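Local coordinates for protein inulin fructotransferase (Bacillus sp. snu-7, PDB 2INV) that cleaves inulin by intramolecular fructosyl transfer, probably releasing a cyclic di-fructose anhydride from the end of the fructan chain, at residues A[364-369]-A[389-394]; A[373-378]-A[396-401]. All blocks are in the same frame, centred on the assembly; numbering follows the deposited sequence.

Contact 1 of 2, residues A[364-369]-A[389-394]; sequences ALNHVV and LDSGTA
Leu365 N donates to Leu389 O at 2.9 Å, the one hydrogen bond between 364-369 and 389-394 that is not weak. Just before it, Ala364 and Leu389 form a parallel beta bridge. Their side chains lie on one face of the sheet, with CB of Ala364 3.8 Å from CB of Leu389. After the bridge both chains turn, Leu365 and Asp390 each taking positive phi. The backbone contact continues through the turn with a weak bond from Asn366 N to Asp390 O.

Ser391 ties the two corners together. Its OG sits beside its own backbone N (chi1 -65°) and donates back to Leu389 O at 3.0 Å. That carbonyl therefore accepts two donors, Leu365 N and Ser391 OG, which reach it from opposite faces of its plane. The same OG accepts a weak but fairly straight bond from Asn366 ND2 at 3.3 Å, with an N-H...O angle of 162°.

The Asn366 amide is held mainly by the previous turn of the chain. ND2 also donates to Ile329 O, and OD1 accepts from Asn332 ND2. These bonds fix the rotation of the buried amide. The carboxylate of Asp390 has other partners: OD2 forms salt bridges with Arg407 of its own chain and with Arg407 of a neighbouring subunit. Leu365 packs on Ala364 of that subunit, so the corner also belongs to the trimer interface.

Stacked corners with an inward asparagine bonded from turn to turn are characteristic of the right-handed parallel beta-helix.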
loop_
_atom_site.group_PDB
_atom_site.type_symbol
_atom_site.label_atom_id
_atom_site.label_comp_id
_atom_site.label_asym_id
_atom_site.label_seq_id
_atom_site.Cartn_x
_atom_site.Cartn_y
_atom_site.Cartn_z
ATOM N N ALA A 364 1.824 25.172 -5.041
ATOM C CA ALA A 364 2.628 25.056 -6.249
ATOM C C ALA A 364 2.318 23.844 -7.124
ATOM O O ALA A 364 1.916 22.789 -6.636
ATOM C CB ALA A 364 4.104 25.057 -5.877
ATOM N N LEU A 365 2.534 24.023 -8.425
ATOM C CA LEU A 365 2.310 22.994 -9.438
ATOM C C LEU A 365 1.013 22.209 -9.269
ATOM O O LEU A 365 1.021 21.027 -8.912
ATOM C CB LEU A 365 3.494 22.027 -9.487
ATOM C CG LEU A 365 3.500 21.094 -10.700
ATOM C CD1 LEU A 365 3.441 21.919 -11.978
ATOM C CD2 LEU A 365 4.747 20.230 -10.680
ATOM N N ASN A 366 -0.099 22.886 -9.536
ATOM C CA ASN A 366 -1.429 22.299 -9.456
ATOM C C ASN A 366 -2.111 22.578 -10.789
ATOM O O ASN A 366 -2.379 23.736 -11.133
ATOM C CB ASN A 366 -2.222 22.941 -8.313
ATOM C CG ASN A 366 -1.716 22.523 -6.950
ATOM O OD1 ASN A 366 -1.947 21.392 -6.505
ATOM N ND2 ASN A 366 -1.007 23.426 -6.280
ATOM N N HIS A 367 -2.387 21.512 -11.535
ATOM C CA HIS A 367 -3.022 21.639 -12.834
ATOM C C HIS A 367 -4.543 21.588 -12.730
ATOM O O HIS A 367 -5.107 20.614 -12.227
ATOM C CB HIS A 367 -2.534 20.536 -13.774
ATOM C CG HIS A 367 -3.046 20.667 -15.174
ATOM N ND1 HIS A 367 -3.520 19.595 -15.899
ATOM C CD2 HIS A 367 -3.138 21.743 -15.995
ATOM C CE1 HIS A 367 -3.884 20.002 -17.102
ATOM N NE2 HIS A 367 -3.662 21.300 -17.186
ATOM N N VAL A 368 -5.194 22.639 -13.220
ATOM C CA VAL A 368 -6.642 22.719 -13.188
ATOM C C VAL A 368 -7.234 22.561 -14.581
ATOM O O VAL A 368 -6.735 23.130 -15.552
ATOM C CB VAL A 368 -7.118 24.066 -12.609
ATOM C CG1 VAL A 368 -8.641 24.169 -12.720
ATOM C CG2 VAL A 368 -6.680 24.194 -11.162
ATOM N N VAL A 369 -8.305 21.786 -14.656
ATOM C CA VAL A 369 -9.010 21.549 -15.896
ATOM C C VAL A 369 -10.463 21.724 -15.538
ATOM O O VAL A 369 -10.973 21.044 -14.649
ATOM C CB VAL A 369 -8.819 20.108 -16.405
ATOM C CG1 VAL A 369 -9.479 19.952 -17.765
ATOM C CG2 VAL A 369 -7.345 19.767 -16.470
ATOM N N LEU A 389 2.666 29.238 -6.862
ATOM C CA LEU A 389 3.548 28.995 -7.997
ATOM C C LEU A 389 2.958 27.999 -8.977
ATOM O O LEU A 389 2.402 26.966 -8.575
ATOM C CB LEU A 389 4.874 28.394 -7.544
ATOM C CG LEU A 389 5.605 28.849 -6.291
ATOM C CD1 LEU A 389 6.832 27.967 -6.093
ATOM C CD2 LEU A 389 6.005 30.290 -6.430
ATOM N N ASP A 390 3.106 28.295 -10.262
ATOM C CA ASP A 390 2.652 27.391 -11.303
ATOM C C ASP A 390 1.330 26.689 -11.013
ATOM O O ASP A 390 1.228 25.467 -11.117
ATOM C CB ASP A 390 3.758 26.370 -11.553
ATOM C CG ASP A 390 5.114 27.034 -11.707
ATOM O OD1 ASP A 390 5.166 28.120 -12.325
ATOM O OD2 ASP A 390 6.127 26.483 -11.224
ATOM N N SER A 391 0.315 27.473 -10.663
ATOM C CA SER A 391 -1.003 26.922 -10.376
ATOM C C SER A 391 -2.073 27.726 -11.107
ATOM O O SER A 391 -3.245 27.728 -10.715
ATOM C CB SER A 391 -1.270 26.927 -8.867
ATOM O OG SER A 391 -0.382 26.050 -8.200
ATOM N N GLY A 392 -1.662 28.409 -12.174
ATOM C CA GLY A 392 -2.602 29.197 -12.953
ATOM C C GLY A 392 -2.055 30.542 -13.400
ATOM O O GLY A 392 -1.053 31.033 -12.862
ATOM N N THR A 393 -2.713 31.148 -14.384
ATOM C CA THR A 393 -2.291 32.453 -14.879
ATOM C C THR A 393 -2.763 33.461 -13.848
ATOM O O THR A 393 -3.562 33.127 -12.980
ATOM C CB THR A 393 -2.931 32.781 -16.246
ATOM O OG1 THR A 393 -2.671 31.712 -17.163
ATOM C CG2 THR A 393 -2.363 34.079 -16.804
ATOM N N ALA A 394 -2.274 34.689 -13.943
ATOM C CA ALA A 394 -2.662 35.715 -12.997
ATOM C C ALA A 394 -4.172 35.930 -12.931
ATOM O O ALA A 394 -4.691 36.364 -11.897
ATOM C CB ALA A 394 -1.968 37.023 -13.333
#

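Contact 2 of 2, residues A[373-378]-A[396-401]; sequences ASQHVV and QITSYS
His376 and Gln396 make the close-packed end of this contact. CB of Gln396 stands over the centre of the imidazole, 3.8 Å from the ring centroid and 9° off the normal, a CH-pi contact. Beyond CG the Gln396 chain runs extended beside the ring, and its amide plane is turned 37° from the imidazole plane. The backbones also meet here, through a weak bond from His376 N to Gln396 O at 2.7 Å.

Polar atoms at this end have partners in the turn that carries 389-394. His376 ND1 bonds to Ser391 O, and Gln396 OE1 accepts from Thr393 N. The ring is thus bonded through ND1 as well as covered on one face.

Further along, Val377 pairs with Ile397 and Val378 with Thr398 in parallel bridges. Thr398 N donates to Val377 O at 2.9 Å. Val377 and Ile397 lie on one face of the sheet. Ile397 packs on Ile406, and Val377 on Val363.

The other face is partly exposed to solvent. Here Val378 and Thr398 lie side by side, pointing the same way, with CG2 of Val378 4.1 Å from CB of Thr398. The Gln375 side chain bends at chi2 and crosses Thr398 at about a right angle. The loose part is at exposed Tyr400, which reaches Val378 only lightly, CE2 lying 4.0 Å from CG1.

The chemistry is therefore divided. Apolar packing and a bonded imidazole secure the buried side, while the outer side carries mixed polar and apolar groups, consistent with a beta-helix coil facing solvent.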
loop_
_atom_site.group_PDB
_atom_site.type_symbol
_atom_site.label_atom_id
_atom_site.label_comp_id
_atom_site.label_asym_id
_atom_site.label_seq_id
_atom_site.Cartn_x
_atom_site.Cartn_y
_atom_site.Cartn_z
ATOM N N ALA A 373 -14.887 28.970 -16.499
ATOM C CA ALA A 373 -13.871 29.878 -16.005
ATOM C C ALA A 373 -13.844 29.573 -14.516
ATOM O O ALA A 373 -14.886 29.528 -13.871
ATOM C CB ALA A 373 -14.283 31.323 -16.247
ATOM N N SER A 374 -12.656 29.348 -13.972
ATOM C CA SER A 374 -12.526 29.014 -12.562
ATOM C C SER A 374 -11.323 29.679 -11.920
ATOM O O SER A 374 -10.315 29.922 -12.587
ATOM C CB SER A 374 -12.416 27.494 -12.419
ATOM O OG SER A 374 -11.852 27.130 -11.170
ATOM N N GLN A 375 -11.431 29.997 -10.632
ATOM C CA GLN A 375 -10.305 30.589 -9.934
ATOM C C GLN A 375 -9.580 29.396 -9.326
ATOM O O GLN A 375 -10.088 28.753 -8.396
ATOM C CB GLN A 375 -10.763 31.566 -8.845
ATOM C CG GLN A 375 -11.211 32.944 -9.368
ATOM C CD GLN A 375 -10.230 33.575 -10.341
ATOM O OE1 GLN A 375 -10.446 33.549 -11.556
ATOM N NE2 GLN A 375 -9.146 34.148 -9.813
ATOM N N HIS A 376 -8.412 29.091 -9.888
ATOM C CA HIS A 376 -7.599 27.972 -9.444
ATOM C C HIS A 376 -7.220 28.103 -7.981
ATOM O O HIS A 376 -7.195 27.119 -7.237
ATOM C CB HIS A 376 -6.330 27.892 -10.286
ATOM C CG HIS A 376 -6.585 27.624 -11.732
ATOM N ND1 HIS A 376 -5.588 27.247 -12.604
ATOM C CD2 HIS A 376 -7.724 27.682 -12.462
ATOM C CE1 HIS A 376 -6.101 27.084 -13.809
ATOM N NE2 HIS A 376 -7.395 27.342 -13.751
ATOM N N VAL A 377 -6.902 29.323 -7.576
ATOM C CA VAL A 377 -6.519 29.556 -6.203
ATOM C C VAL A 377 -7.058 30.884 -5.722
ATOM O O VAL A 377 -6.992 31.893 -6.423
ATOM C CB VAL A 377 -4.982 29.552 -6.047
ATOM C CG1 VAL A 377 -4.613 29.673 -4.580
ATOM C CG2 VAL A 377 -4.401 28.288 -6.648
ATOM N N VAL A 378 -7.608 30.872 -4.519
ATOM C CA VAL A 378 -8.137 32.082 -3.927
ATOM C C VAL A 378 -7.560 32.187 -2.533
ATOM O O VAL A 378 -7.647 31.261 -1.732
ATOM C CB VAL A 378 -9.671 32.064 -3.815
ATOM C CG1 VAL A 378 -10.152 33.273 -3.018
ATOM C CG2 VAL A 378 -10.299 32.085 -5.196
ATOM N N GLN A 396 -6.398 33.563 -13.159
ATOM C CA GLN A 396 -7.035 32.362 -12.640
ATOM C C GLN A 396 -6.696 32.295 -11.152
ATOM O O GLN A 396 -7.009 31.310 -10.471
ATOM C CB GLN A 396 -6.516 31.118 -13.369
ATOM C CG GLN A 396 -6.799 31.131 -14.899
ATOM C CD GLN A 396 -6.184 29.963 -15.650
ATOM O OE1 GLN A 396 -5.001 29.639 -15.472
ATOM N NE2 GLN A 396 -6.985 29.333 -16.509
ATOM N N ILE A 397 -6.085 33.375 -10.656
ATOM C CA ILE A 397 -5.674 33.485 -9.253
ATOM C C ILE A 397 -6.181 34.769 -8.576
ATOM O O ILE A 397 -5.913 35.880 -9.053
ATOM C CB ILE A 397 -4.136 33.478 -9.135
ATOM C CG1 ILE A 397 -3.573 32.206 -9.764
ATOM C CG2 ILE A 397 -3.722 33.591 -7.680
ATOM C CD1 ILE A 397 -2.058 32.124 -9.746
ATOM N N THR A 398 -6.902 34.617 -7.467
ATOM C CA THR A 398 -7.404 35.771 -6.728
ATOM C C THR A 398 -6.739 35.841 -5.355
ATOM O O THR A 398 -6.887 34.933 -4.537
ATOM C CB THR A 398 -8.927 35.701 -6.495
ATOM O OG1 THR A 398 -9.619 35.724 -7.750
ATOM C CG2 THR A 398 -9.386 36.896 -5.655
ATOM N N SER A 399 -6.003 36.918 -5.115
ATOM C CA SER A 399 -5.343 37.109 -3.838
ATOM C C SER A 399 -5.924 38.352 -3.183
ATOM O O SER A 399 -5.767 39.462 -3.696
ATOM C CB SER A 399 -3.834 37.274 -4.033
ATOM O OG SER A 399 -3.200 37.669 -2.824
ATOM N N TYR A 400 -6.609 38.169 -2.057
ATOM C CA TYR A 400 -7.201 39.297 -1.344
ATOM C C TYR A 400 -6.229 39.791 -0.315
ATOM O O TYR A 400 -6.579 40.587 0.563
ATOM C CB TYR A 400 -8.468 38.889 -0.625
ATOM C CG TYR A 400 -9.586 38.599 -1.564
ATOM C CD1 TYR A 400 -10.020 39.558 -2.476
ATOM C CD2 TYR A 400 -10.206 37.368 -1.551
ATOM C CE1 TYR A 400 -11.052 39.294 -3.346
ATOM C CE2 TYR A 400 -11.242 37.079 -2.418
ATOM C CZ TYR A 400 -11.661 38.046 -3.314
ATOM O OH TYR A 400 -12.692 37.771 -4.164
ATOM N N SER A 401 -5.012 39.287 -0.398
ATOM C CA SER A 401 -3.999 39.707 0.534
ATOM C C SER A 401 -3.012 40.457 -0.328
ATOM O O SER A 401 -3.071 40.361 -1.561
ATOM C CB SER A 401 -3.345 38.494 1.170
ATOM O OG SER A 401 -2.260 38.888 1.994
#

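In the fold
Contacts 1 and 2 are interleaved along the chain, with 373-378 falling between the two segments of contact 1. Their centres are about 10 Å apart, and they touch directly. The probable His376 ND1 to Ser391 O hydrogen bond joins them, and Val368 CB approaches His376 CE1 at 3.4 Å. Gly392 O also packs against Ile397 CD1 at 3.5 Å. Contact 1 faces the neighbouring subunits, whereas no other chain of the assembly touches contact 2. Both lie about 29 to 30 Å from the centre of the chain, in its last coils. The glycan-pocket residues, such as Glu204 and Arg252, come from earlier coils, so neither contact contributes a residue of the sugar pockets.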